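Local coordinates for austinoid biosynthesis clusters protein H (Emericella nidulans FGSC A4, PDB 5X9K) that takes part in the biosynthesis of the fungal meroterpenoids austinol and dehydroaustinol, as a homodimeric member of the Trt14 isomerase family, at residues E46-F51 with A78-L83; S50-S55 with Q71-S76; P105-V110 with I134-T139. One frame throughout, in Å; residues are numbered along the deposited sequence.

Contact 1 (E46-F51 with A78-L83); sequences ESVLSF and ADFQGL
V48 and L49 of the short helix 46-49 meet the longer helix 73-86 through one aromatic ring, that of F80. The 78-83 segment opens beside a kink, where the backbone N atoms of A78 and D79 lack bonds to the preceding turn. F80 directs its CB at helix 46-49, and with CG anti to the carbonyl carbon (chi1 -50°) the ring extends toward that helix. V48 lies over one face of it: CG1 sits 4.0 Å from the centroid of the F80 ring and 29° off the ring normal, a CH-pi contact displaced toward the rim, with CG1 of V48 only 3.5 Å from CE1 of F80. The V48 torsion that sets CG1 anti to the backbone N (chi1 177°) points this methyl group at the ring. Helix 73-86 follows strand 70-72 and packs beside the curved mixed sheet, in a layout consistent with the NTF2-like alpha+beta fold, and the F80 ring reaches from it into the buried interior. The CD2-CE2 side of the ring meets L49, whose CD2 approaches CE2 of F80 at 3.7 Å, neither squarely over the face nor at the edge, while CG of L49 stands 4.0 Å from CD2 of F80. Around this apolar centre V48 also packs on F36 of helix 26-38, and L49 on S76 and K77. At the margin, E46 forms a salt bridge with K77, nearly one turn before F80 in the same helix. Past F80 regular helix bonding follows, A78 O accepting from G82 N and D79 O from L83 N.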
ATOM      1  N   GLU A  46      -0.642 -23.678   6.287  1.00 26.61           N
ATOM      2  CA  GLU A  46      -1.039 -23.522   7.681  1.00 23.95           C
ATOM      3  C   GLU A  46      -0.098 -22.642   8.493  1.00 24.00           C
ATOM      4  O   GLU A  46      -0.521 -22.060   9.495  1.00 23.94           O
ATOM      5  CB  GLU A  46      -1.137 -24.897   8.333  1.00 27.02           C
ATOM      6  CG  GLU A  46      -2.092 -25.854   7.655  1.00 26.37           C
ATOM      7  CD  GLU A  46      -3.542 -25.457   7.838  1.00 29.58           C
ATOM      8  OE1 GLU A  46      -3.822 -24.559   8.665  1.00 28.02           O
ATOM      9  OE2 GLU A  46      -4.400 -26.037   7.139  1.00 33.17           O
ATOM     10  N   SER A  47       1.176 -22.554   8.119  1.00 24.39           N
ATOM     11  CA  SER A  47       2.103 -21.785   8.938  1.00 25.01           C
ATOM     12  C   SER A  47       1.738 -20.307   8.951  1.00 26.30           C
ATOM     13  O   SER A  47       1.878 -19.639   9.984  1.00 26.26           O
ATOM     14  CB  SER A  47       3.532 -21.990   8.449  1.00 26.71           C
ATOM     15  OG  SER A  47       4.018 -23.242   8.889  1.00 26.68           O
ATOM     16  N   VAL A  48       1.266 -19.782   7.817  1.00 24.59           N
ATOM     17  CA  VAL A  48       0.761 -18.411   7.771  1.00 25.62           C
ATOM     18  C   VAL A  48      -0.504 -18.286   8.607  1.00 21.81           C
ATOM     19  O   VAL A  48      -0.631 -17.384   9.445  1.00 22.38           O
ATOM     20  CB  VAL A  48       0.503 -17.972   6.318  1.00 25.62           C
ATOM     21  CG1 VAL A  48      -0.075 -16.597   6.300  1.00 25.58           C
ATOM     22  CG2 VAL A  48       1.789 -17.999   5.506  1.00 25.78           C
ATOM     23  N   LEU A  49      -1.454 -19.200   8.401  1.00 22.60           N
ATOM     24  CA  LEU A  49      -2.710 -19.133   9.137  1.00 22.06           C
ATOM     25  C   LEU A  49      -2.488 -19.248  10.634  1.00 22.30           C
ATOM     26  O   LEU A  49      -3.270 -18.699  11.413  1.00 20.15           O
ATOM     27  CB  LEU A  49      -3.658 -20.239   8.673  1.00 24.75           C
ATOM     28  CG  LEU A  49      -4.236 -20.150   7.263  1.00 26.39           C
ATOM     29  CD1 LEU A  49      -4.902 -21.483   6.939  1.00 29.13           C
ATOM     30  CD2 LEU A  49      -5.226 -19.003   7.164  1.00 23.41           C
ATOM     31  N   SER A  50      -1.449 -19.969  11.060  1.00 21.03           N
ATOM     32  CA  SER A  50      -1.233 -20.162  12.488  1.00 24.16           C
ATOM     33  C   SER A  50      -0.746 -18.896  13.185  1.00 29.37           C
ATOM     34  O   SER A  50      -0.748 -18.844  14.419  1.00 24.89           O
ATOM     35  CB  SER A  50      -0.240 -21.302  12.726  1.00 27.79           C
ATOM     36  OG  SER A  50       1.082 -20.882  12.456  1.00 27.53           O
ATOM     37  N   PHE A  51      -0.335 -17.882  12.432  1.00 18.95           N
ATOM     38  CA  PHE A  51       0.062 -16.604  13.001  1.00 23.26           C
ATOM     39  C   PHE A  51      -1.061 -15.571  12.981  1.00 21.27           C
ATOM     40  O   PHE A  51      -0.831 -14.419  13.363  1.00 22.06           O
ATOM     41  CB  PHE A  51       1.289 -16.064  12.259  1.00 22.49           C
ATOM     42  CG  PHE A  51       2.600 -16.420  12.912  1.00 26.00           C
ATOM     43  CD1 PHE A  51       3.215 -17.639  12.652  1.00 27.56           C
ATOM     44  CD2 PHE A  51       3.224 -15.526  13.769  1.00 27.43           C
ATOM     45  CE1 PHE A  51       4.431 -17.968  13.248  1.00 30.11           C
ATOM     46  CE2 PHE A  51       4.442 -15.848  14.370  1.00 32.14           C
ATOM     47  CZ  PHE A  51       5.042 -17.073  14.107  1.00 28.73           C
ATOM     48  N   ALA A  78      -8.221 -20.192   1.156  1.00 29.24           N
ATOM     49  CA  ALA A  78      -8.094 -20.512  -0.262  1.00 33.72           C
ATOM     50  C   ALA A  78      -6.899 -19.807  -0.896  1.00 35.04           C
ATOM     51  O   ALA A  78      -6.241 -20.376  -1.776  1.00 35.37           O
ATOM     52  CB  ALA A  78      -9.386 -20.141  -0.993  1.00 30.96           C
ATOM     53  N   ASP A  79      -6.605 -18.573  -0.460  1.00 30.55           N
ATOM     54  CA  ASP A  79      -5.475 -17.829  -1.010  1.00 32.51           C
ATOM     55  C   ASP A  79      -4.160 -18.535  -0.717  1.00 34.52           C
ATOM     56  O   ASP A  79      -3.295 -18.646  -1.591  1.00 31.38           O
ATOM     57  CB  ASP A  79      -5.450 -16.402  -0.448  1.00 36.48           C
ATOM     58  CG  ASP A  79      -6.590 -15.525  -0.983  1.00 40.96           C
ATOM     59  OD1 ASP A  79      -6.961 -15.673  -2.165  1.00 45.24           O
ATOM     60  OD2 ASP A  79      -7.108 -14.677  -0.220  1.00 42.70           O
ATOM     61  N   PHE A  80      -3.982 -19.014   0.513  1.00 29.72           N
ATOM     62  CA  PHE A  80      -2.742 -19.712   0.834  1.00 33.80           C
ATOM     63  C   PHE A  80      -2.703 -21.098   0.200  1.00 32.68           C
ATOM     64  O   PHE A  80      -1.616 -21.612  -0.108  1.00 29.04           O
ATOM     65  CB  PHE A  80      -2.563 -19.764   2.351  1.00 33.12           C
ATOM     66  CG  PHE A  80      -2.733 -18.416   3.008  1.00 34.62           C
ATOM     67  CD1 PHE A  80      -1.818 -17.402   2.778  1.00 32.92           C
ATOM     68  CD2 PHE A  80      -3.823 -18.155   3.822  1.00 36.89           C
ATOM     69  CE1 PHE A  80      -1.981 -16.157   3.360  1.00 36.99           C
ATOM     70  CE2 PHE A  80      -3.986 -16.914   4.411  1.00 36.21           C
ATOM     71  CZ  PHE A  80      -3.064 -15.913   4.175  1.00 34.50           C
ATOM     72  N   GLN A  81      -3.871 -21.702  -0.034  1.00 31.20           N
ATOM     73  CA  GLN A  81      -3.901 -22.945  -0.793  1.00 34.74           C
ATOM     74  C   GLN A  81      -3.380 -22.721  -2.204  1.00 34.00           C
ATOM     75  O   GLN A  81      -2.647 -23.558  -2.743  1.00 32.63           O
ATOM     76  CB  GLN A  81      -5.318 -23.515  -0.813  1.00 36.02           C
ATOM     77  CG  GLN A  81      -5.782 -23.996   0.549  1.00 44.25           C
ATOM     78  CD  GLN A  81      -7.219 -24.481   0.555  1.00 50.91           C
ATOM     79  OE1 GLN A  81      -7.970 -24.264  -0.398  1.00 55.93           O
ATOM     80  NE2 GLN A  81      -7.607 -25.147   1.637  1.00 51.53           N
ATOM     81  N   GLY A  82      -3.724 -21.579  -2.807  1.00 33.06           N
ATOM     82  CA  GLY A  82      -3.246 -21.287  -4.150  1.00 29.75           C
ATOM     83  C   GLY A  82      -1.750 -21.046  -4.200  1.00 30.55           C
ATOM     84  O   GLY A  82      -1.073 -21.492  -5.130  1.00 29.35           O
ATOM     85  N   LEU A  83      -1.210 -20.331  -3.206  1.00 31.03           N
ATOM     86  CA  LEU A  83       0.239 -20.164  -3.122  1.00 31.84           C
ATOM     87  C   LEU A  83       0.942 -21.512  -3.185  1.00 27.95           C
ATOM     88  O   LEU A  83       1.890 -21.704  -3.958  1.00 25.39           O
ATOM     89  CB  LEU A  83       0.624 -19.432  -1.832  1.00 32.44           C
ATOM     90  CG  LEU A  83       0.759 -17.912  -1.817  1.00 32.86           C
ATOM     91  CD1 LEU A  83       1.208 -17.456  -0.432  1.00 27.64           C
ATOM     92  CD2 LEU A  83       1.729 -17.437  -2.880  1.00 30.75           C
TER

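Contact 2 (S50-S55 with Q71-S76); sequences SFMSPS and QTKEES
The long side chain of K73 crosses from the start of helix 73-86 to strand 52-53 and gives its ammonium group to the carbonyl oxygen of M52. Among the polar interactions, this hydrogen bond is the direct one between the segments, NZ of K73 lying 2.8 Å from O of M52 with the donor tilted 32° from the carbonyl plane. NZ also makes a weak bond to the carbonyl of L49, so a second main-chain oxygen probably adds to the favourable surroundings of the charge. The reach depends on a fully extended chain: CG is anti to the backbone N (chi1 -174°) and the methylenes beyond it continue in the same manner. A second polar link runs through a water that donates to O of P54 at 2.8 Å and accepts from N of K73 at 3.0 Å, joining the corner after strand 52-53 to the first turn of the helix. That turn begins with a capping box: T72, at the N-cap, accepts from E75 N through OG1, and E75 OE1 in return takes the N-H of T72 at 2.9 Å with its anti lone pair. The box thus marks the passage from strand 70-72 into helix 73-86, a strand-to-helix junction at the rim of the mixed sheet. S76 OG donates to the carbonyl of K73 within the same turn. The apolar contact is made by the K73 methylenes, CD of K73 lying 3.9 Å from CB of M52. In a plain van der Waals approach, CD of K73 also passes 3.5 Å from O of S53. Beyond CB the M52 chain is extended and turns off from this lysine, running inward to pack against F80, F36 and F144.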
ATOM      1  N   SER A  50      -1.449 -19.969  11.060  1.00 21.03           N
ATOM      2  CA  SER A  50      -1.233 -20.162  12.488  1.00 24.16           C
ATOM      3  C   SER A  50      -0.746 -18.896  13.185  1.00 29.37           C
ATOM      4  O   SER A  50      -0.748 -18.844  14.419  1.00 24.89           O
ATOM      5  CB  SER A  50      -0.240 -21.302  12.726  1.00 27.79           C
ATOM      6  OG  SER A  50       1.082 -20.882  12.456  1.00 27.53           O
ATOM      7  N   PHE A  51      -0.335 -17.882  12.432  1.00 18.95           N
ATOM      8  CA  PHE A  51       0.062 -16.604  13.001  1.00 23.26           C
ATOM      9  C   PHE A  51      -1.061 -15.571  12.981  1.00 21.27           C
ATOM     10  O   PHE A  51      -0.831 -14.419  13.363  1.00 22.06           O
ATOM     11  CB  PHE A  51       1.289 -16.064  12.259  1.00 22.49           C
ATOM     12  CG  PHE A  51       2.600 -16.420  12.912  1.00 26.00           C
ATOM     13  CD1 PHE A  51       3.215 -17.639  12.652  1.00 27.56           C
ATOM     14  CD2 PHE A  51       3.224 -15.526  13.769  1.00 27.43           C
ATOM     15  CE1 PHE A  51       4.431 -17.968  13.248  1.00 30.11           C
ATOM     16  CE2 PHE A  51       4.442 -15.848  14.370  1.00 32.14           C
ATOM     17  CZ  PHE A  51       5.042 -17.073  14.107  1.00 28.73           C
ATOM     18  N   MET A  52      -2.262 -15.949  12.551  1.00 19.23           N
ATOM     19  CA  MET A  52      -3.422 -15.069  12.545  1.00 16.96           C
ATOM     20  C   MET A  52      -4.380 -15.490  13.657  1.00 21.42           C
ATOM     21  O   MET A  52      -4.678 -16.681  13.810  1.00 19.94           O
ATOM     22  CB  MET A  52      -4.117 -15.107  11.181  1.00 20.61           C
ATOM     23  CG  MET A  52      -3.195 -14.701  10.056  1.00 21.23           C
ATOM     24  SD  MET A  52      -3.973 -15.017   8.470  1.00 30.89           S
ATOM     25  CE  MET A  52      -2.707 -14.606   7.302  1.00 37.06           C
ATOM     26  N   SER A  53      -4.825 -14.523  14.461  1.00 18.79           N
ATOM     27  CA  SER A  53      -5.811 -14.836  15.482  1.00 23.37           C
ATOM     28  C   SER A  53      -7.131 -15.250  14.822  1.00 24.78           C
ATOM     29  O   SER A  53      -7.384 -14.928  13.656  1.00 23.52           O
ATOM     30  CB  SER A  53      -6.008 -13.644  16.428  1.00 21.52           C
ATOM     31  OG  SER A  53      -6.614 -12.530  15.807  1.00 24.49           O
ATOM     32  N   PRO A  54      -7.968 -16.016  15.530  1.00 23.38           N
ATOM     33  CA  PRO A  54      -9.246 -16.445  14.919  1.00 22.75           C
ATOM     34  C   PRO A  54     -10.091 -15.294  14.379  1.00 22.43           C
ATOM     35  O   PRO A  54     -10.754 -15.446  13.345  1.00 26.85           O
ATOM     36  CB  PRO A  54      -9.954 -17.174  16.071  1.00 27.54           C
ATOM     37  CG  PRO A  54      -8.849 -17.627  16.999  1.00 22.31           C
ATOM     38  CD  PRO A  54      -7.760 -16.585  16.879  1.00 25.39           C
ATOM     39  N   SER A  55     -10.074 -14.143  15.046  1.00 23.92           N
ATOM     40  CA  SER A  55     -10.865 -12.980  14.655  1.00 27.50           C
ATOM     41  C   SER A  55     -10.130 -12.051  13.693  1.00 24.80           C
ATOM     42  O   SER A  55     -10.589 -10.926  13.467  1.00 25.40           O
ATOM     43  CB  SER A  55     -11.285 -12.188  15.894  1.00 27.09           C
ATOM     44  OG  SER A  55     -10.143 -11.705  16.592  1.00 26.22           O
ATOM     45  N   GLN A  71     -11.885  -9.817   4.354  1.00 24.42           N
ATOM     46  CA  GLN A  71     -12.013 -11.264   4.379  1.00 25.45           C
ATOM     47  C   GLN A  71     -11.772 -11.758   5.795  1.00 24.37           C
ATOM     48  O   GLN A  71     -11.000 -11.165   6.555  1.00 24.12           O
ATOM     49  CB  GLN A  71     -11.021 -11.969   3.438  1.00 27.78           C
ATOM     50  CG  GLN A  71     -11.434 -11.957   1.979  1.00 29.50           C
ATOM     51  CD  GLN A  71     -10.634 -12.931   1.148  1.00 42.84           C
ATOM     52  OE1 GLN A  71      -9.442 -13.134   1.387  1.00 44.77           O
ATOM     53  NE2 GLN A  71     -11.288 -13.549   0.168  1.00 47.29           N
ATOM     54  N   THR A  72     -12.455 -12.848   6.142  1.00 25.61           N
ATOM     55  CA  THR A  72     -12.181 -13.546   7.386  1.00 24.26           C
ATOM     56  C   THR A  72     -10.983 -14.463   7.197  1.00 24.41           C
ATOM     57  O   THR A  72     -10.578 -14.775   6.076  1.00 24.97           O
ATOM     58  CB  THR A  72     -13.390 -14.373   7.831  1.00 20.09           C
ATOM     59  OG1 THR A  72     -13.659 -15.379   6.848  1.00 20.90           O
ATOM     60  CG2 THR A  72     -14.607 -13.496   7.979  1.00 27.12           C
ATOM     61  N   LYS A  73     -10.423 -14.910   8.318  1.00 26.20           N
ATOM     62  CA  LYS A  73      -9.342 -15.885   8.252  1.00 25.63           C
ATOM     63  C   LYS A  73      -9.791 -17.144   7.513  1.00 29.56           C
ATOM     64  O   LYS A  73      -9.045 -17.699   6.691  1.00 25.64           O
ATOM     65  CB  LYS A  73      -8.862 -16.202   9.668  1.00 24.25           C
ATOM     66  CG  LYS A  73      -7.653 -17.082   9.725  1.00 24.70           C
ATOM     67  CD  LYS A  73      -7.256 -17.372  11.166  1.00 24.68           C
ATOM     68  CE  LYS A  73      -6.404 -18.625  11.238  1.00 24.48           C
ATOM     69  NZ  LYS A  73      -5.991 -18.890  12.634  1.00 23.44           N
ATOM     70  N   GLU A  74     -11.032 -17.577   7.761  1.00 26.86           N
ATOM     71  CA  GLU A  74     -11.577 -18.744   7.073  1.00 30.30           C
ATOM     72  C   GLU A  74     -11.656 -18.520   5.571  1.00 29.86           C
ATOM     73  O   GLU A  74     -11.314 -19.412   4.784  1.00 33.51           O
ATOM     74  CB  GLU A  74     -12.963 -19.070   7.635  1.00 29.99           C
ATOM     75  CG  GLU A  74     -13.519 -20.421   7.212  1.00 42.04           C
ATOM     76  CD  GLU A  74     -14.800 -20.771   7.957  1.00 46.01           C
ATOM     77  OE1 GLU A  74     -15.891 -20.640   7.358  1.00 51.84           O
ATOM     78  OE2 GLU A  74     -14.715 -21.156   9.146  1.00 43.52           O
ATOM     79  N   GLU A  75     -12.108 -17.335   5.153  1.00 25.21           N
ATOM     80  CA  GLU A  75     -12.176 -17.024   3.728  1.00 26.80           C
ATOM     81  C   GLU A  75     -10.791 -16.953   3.087  1.00 29.11           C
ATOM     82  O   GLU A  75     -10.641 -17.257   1.899  1.00 28.47           O
ATOM     83  CB  GLU A  75     -12.925 -15.703   3.520  1.00 26.24           C
ATOM     84  CG  GLU A  75     -14.433 -15.814   3.586  1.00 26.35           C
ATOM     85  CD  GLU A  75     -15.101 -14.454   3.606  1.00 31.28           C
ATOM     86  OE1 GLU A  75     -14.493 -13.513   4.155  1.00 26.79           O
ATOM     87  OE2 GLU A  75     -16.227 -14.318   3.071  1.00 27.81           O
ATOM     88  N   SER A  76      -9.767 -16.563   3.837  1.00 30.80           N
ATOM     89  CA  SER A  76      -8.473 -16.374   3.199  1.00 32.19           C
ATOM     90  C   SER A  76      -7.708 -17.675   2.987  1.00 33.28           C
ATOM     91  O   SER A  76      -6.695 -17.662   2.281  1.00 30.29           O
ATOM     92  CB  SER A  76      -7.619 -15.411   4.017  1.00 31.63           C
ATOM     93  OG  SER A  76      -7.218 -15.996   5.242  1.00 32.56           O
TER
HETATM   94  O   HOH W   1     -11.216 -13.860  11.048  1.00 22.53           O

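Contact 3 (P105-V110 with I134-T139); sequences PARKVV and INEEGT
R107, just ahead of strand 108-119 and part of a G1 beta bulge with K108 opposite D103, pairs with I134 at the end of the antiparallel partner, strand 122-134. Its backbone O accepts the N-H of I134, O of R107 lying 2.7 Å from N of I134. From there the arginine side chain runs along the opposite main chain. CB of R107 lies 3.4 Å from O of I134, whereas CG of R107 stands farther off, 4.1 Å from O of I134. CD of R107 is 3.6 Å from O of N135, and the bend about the CG-CD bond (chi3 -55°) brings NE back to O of I134, to which NE of R107 donates at 2.7 Å with an N-H...O angle of 149°. CZ is then roofed by E136, the first residue after N135 in the type I turn N135-G138: CG of E136 stands 3.9 Å above the guanidinium plane of R107, over its centre. The E136 carboxylate is turned 77° from the guanidinium plane, and its charged oxygens make no contact with it. At the tip, NH2 forms a salt bridge with OE2 of E142, on strand 141-148, while OE2 of E136 stays 4.9 Å from NH2 of R107.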
ATOM      1  N   PRO A 105       2.168   2.191  20.212  1.00 19.83           N
ATOM      2  CA  PRO A 105       0.869   2.213  20.902  1.00 22.36           C
ATOM      3  C   PRO A 105      -0.199   1.381  20.220  1.00 22.42           C
ATOM      4  O   PRO A 105      -0.918   0.635  20.892  1.00 23.71           O
ATOM      5  CB  PRO A 105       0.500   3.703  20.882  1.00 22.93           C
ATOM      6  CG  PRO A 105       1.788   4.396  20.887  1.00 24.66           C
ATOM      7  CD  PRO A 105       2.715   3.554  20.059  1.00 21.37           C
ATOM      8  N   ALA A 106      -0.334   1.506  18.896  1.00 17.82           N
ATOM      9  CA  ALA A 106      -1.352   0.780  18.145  1.00 20.13           C
ATOM     10  C   ALA A 106      -1.002  -0.684  17.869  1.00 17.43           C
ATOM     11  O   ALA A 106      -1.849  -1.403  17.330  1.00 18.19           O
ATOM     12  CB  ALA A 106      -1.598   1.476  16.807  1.00 17.95           C
ATOM     13  N   ARG A 107       0.220  -1.119  18.168  1.00 15.11           N
ATOM     14  CA  ARG A 107       0.681  -2.483  17.875  1.00 15.30           C
ATOM     15  C   ARG A 107       0.684  -2.753  16.369  1.00 17.25           C
ATOM     16  O   ARG A 107       0.289  -3.826  15.916  1.00 19.90           O
ATOM     17  CB  ARG A 107      -0.163  -3.534  18.611  1.00 18.22           C
ATOM     18  CG  ARG A 107      -0.302  -3.254  20.111  1.00 21.78           C
ATOM     19  CD  ARG A 107      -0.935  -4.430  20.863  1.00 18.70           C
ATOM     20  NE  ARG A 107      -2.208  -4.814  20.282  1.00 20.31           N
ATOM     21  CZ  ARG A 107      -3.340  -4.143  20.469  1.00 26.17           C
ATOM     22  NH1 ARG A 107      -3.352  -3.069  21.246  1.00 31.92           N
ATOM     23  NH2 ARG A 107      -4.457  -4.548  19.893  1.00 23.67           N
ATOM     24  N   LYS A 108       1.134  -1.769  15.588  1.00 14.13           N
ATOM     25  CA  LYS A 108       1.107  -1.854  14.130  1.00 17.07           C
ATOM     26  C   LYS A 108       2.509  -1.726  13.549  1.00 15.76           C
ATOM     27  O   LYS A 108       3.315  -0.893  13.986  1.00 16.57           O
ATOM     28  CB  LYS A 108       0.184  -0.780  13.540  1.00 15.68           C
ATOM     29  CG  LYS A 108      -1.291  -1.060  13.795  1.00 19.33           C
ATOM     30  CD  LYS A 108      -2.197  -0.037  13.104  1.00 21.29           C
ATOM     31  CE  LYS A 108      -3.589  -0.019  13.723  1.00 33.45           C
ATOM     32  NZ  LYS A 108      -4.660  -0.237  12.713  1.00 45.54           N
ATOM     33  N   VAL A 109       2.795  -2.573  12.566  1.00 13.46           N
ATOM     34  CA  VAL A 109       4.056  -2.568  11.848  1.00 15.62           C
ATOM     35  C   VAL A 109       3.733  -2.401  10.377  1.00 12.31           C
ATOM     36  O   VAL A 109       2.930  -3.166   9.828  1.00 15.95           O
ATOM     37  CB  VAL A 109       4.856  -3.860  12.070  1.00 14.50           C
ATOM     38  CG1 VAL A 109       6.115  -3.821  11.243  1.00 13.91           C
ATOM     39  CG2 VAL A 109       5.161  -4.085  13.587  1.00 14.35           C
ATOM     40  N   VAL A 110       4.353  -1.416   9.743  1.00 12.21           N
ATOM     41  CA  VAL A 110       4.141  -1.130   8.326  1.00 12.90           C
ATOM     42  C   VAL A 110       5.392  -1.540   7.566  1.00 13.10           C
ATOM     43  O   VAL A 110       6.505  -1.125   7.923  1.00 12.47           O
ATOM     44  CB  VAL A 110       3.823   0.354   8.083  1.00 15.34           C
ATOM     45  CG1 VAL A 110       3.531   0.582   6.597  1.00 12.98           C
ATOM     46  CG2 VAL A 110       2.619   0.769   8.906  1.00 14.97           C
ATOM     47  N   ILE A 134      -0.723  -6.352  15.645  1.00 17.35           N
ATOM     48  CA  ILE A 134      -0.440  -7.519  16.476  1.00 15.95           C
ATOM     49  C   ILE A 134      -1.391  -7.509  17.669  1.00 16.94           C
ATOM     50  O   ILE A 134      -1.833  -6.444  18.117  1.00 18.31           O
ATOM     51  CB  ILE A 134       1.036  -7.510  16.916  1.00 14.80           C
ATOM     52  CG1 ILE A 134       1.961  -7.314  15.708  1.00 17.64           C
ATOM     53  CG2 ILE A 134       1.397  -8.776  17.690  1.00 18.18           C
ATOM     54  CD1 ILE A 134       1.692  -8.301  14.597  1.00 17.64           C
ATOM     55  N   ASN A 135      -1.739  -8.696  18.176  1.00 18.22           N
ATOM     56  CA  ASN A 135      -2.626  -8.741  19.337  1.00 19.42           C
ATOM     57  C   ASN A 135      -1.905  -8.223  20.584  1.00 20.96           C
ATOM     58  O   ASN A 135      -0.700  -7.961  20.579  1.00 20.13           O
ATOM     59  CB  ASN A 135      -3.188 -10.153  19.570  1.00 21.85           C
ATOM     60  CG  ASN A 135      -2.116 -11.216  19.773  1.00 21.73           C
ATOM     61  OD1 ASN A 135      -0.924 -10.941  19.750  1.00 19.97           O
ATOM     62  ND2 ASN A 135      -2.560 -12.458  19.976  1.00 20.76           N
ATOM     63  N   GLU A 136      -2.674  -8.053  21.669  1.00 20.83           N
ATOM     64  CA  GLU A 136      -2.095  -7.493  22.892  1.00 26.02           C
ATOM     65  C   GLU A 136      -0.982  -8.377  23.434  1.00 23.12           C
ATOM     66  O   GLU A 136       0.024  -7.877  23.946  1.00 24.97           O
ATOM     67  CB  GLU A 136      -3.183  -7.295  23.951  1.00 29.82           C
ATOM     68  CG  GLU A 136      -4.293  -6.341  23.515  1.00 39.06           C
ATOM     69  CD  GLU A 136      -5.439  -6.259  24.516  1.00 49.88           C
ATOM     70  OE1 GLU A 136      -5.327  -6.862  25.603  1.00 53.44           O
ATOM     71  OE2 GLU A 136      -6.454  -5.594  24.212  1.00 51.00           O
ATOM     72  N   GLU A 137      -1.141  -9.698  23.318  1.00 23.90           N
ATOM     73  CA  GLU A 137      -0.127 -10.639  23.786  1.00 26.94           C
ATOM     74  C   GLU A 137       1.158 -10.577  22.978  1.00 26.59           C
ATOM     75  O   GLU A 137       2.168 -11.123  23.424  1.00 22.36           O
ATOM     76  CB  GLU A 137      -0.660 -12.074  23.739  1.00 29.44           C
ATOM     77  CG  GLU A 137      -1.941 -12.301  24.498  1.00 34.44           C
ATOM     78  CD  GLU A 137      -3.152 -12.224  23.604  1.00 38.08           C
ATOM     79  OE1 GLU A 137      -3.775 -13.278  23.346  1.00 42.69           O
ATOM     80  OE2 GLU A 137      -3.471 -11.110  23.143  1.00 31.23           O
ATOM     81  N   GLY A 138       1.140  -9.958  21.797  1.00 21.98           N
ATOM     82  CA  GLY A 138       2.319  -9.929  20.950  1.00 22.28           C
ATOM     83  C   GLY A 138       2.629 -11.225  20.224  1.00 22.26           C
ATOM     84  O   GLY A 138       3.776 -11.436  19.822  1.00 24.58           O
ATOM     85  N   THR A 139       1.632 -12.092  20.022  1.00 21.68           N
ATOM     86  CA  THR A 139       1.857 -13.426  19.478  1.00 24.82           C
ATOM     87  C   THR A 139       1.253 -13.654  18.096  1.00 21.51           C
ATOM     88  O   THR A 139       1.637 -14.623  17.428  1.00 19.51           O
ATOM     89  CB  THR A 139       1.287 -14.495  20.428  1.00 24.19           C
ATOM     90  OG1 THR A 139      -0.106 -14.237  20.663  1.00 21.78           O
ATOM     91  CG2 THR A 139       2.025 -14.482  21.762  1.00 26.18           C
TER

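Contact 1 is the buried one, an apolar meeting of helices 46-49 and 73-86 with no hydrogen bond between its segments. Contact 2 starts from the same stretch of chain, sharing S50 and F51, and uses the same longer helix, but is only partly buried and relies on a lysine, main-chain carbonyls and a water. The two touch where F80 CZ meets M52 CE at 3.4 Å. Contact 3, also partly buried, has its centre about 20 Å from that of contact 1, where strands 108-119 and 122-134 meet the loop 134-139, close to the second subunit; backbone pairing and a guanidinium dominate there. F51 packing on T139 O links 50-55 with 134-139.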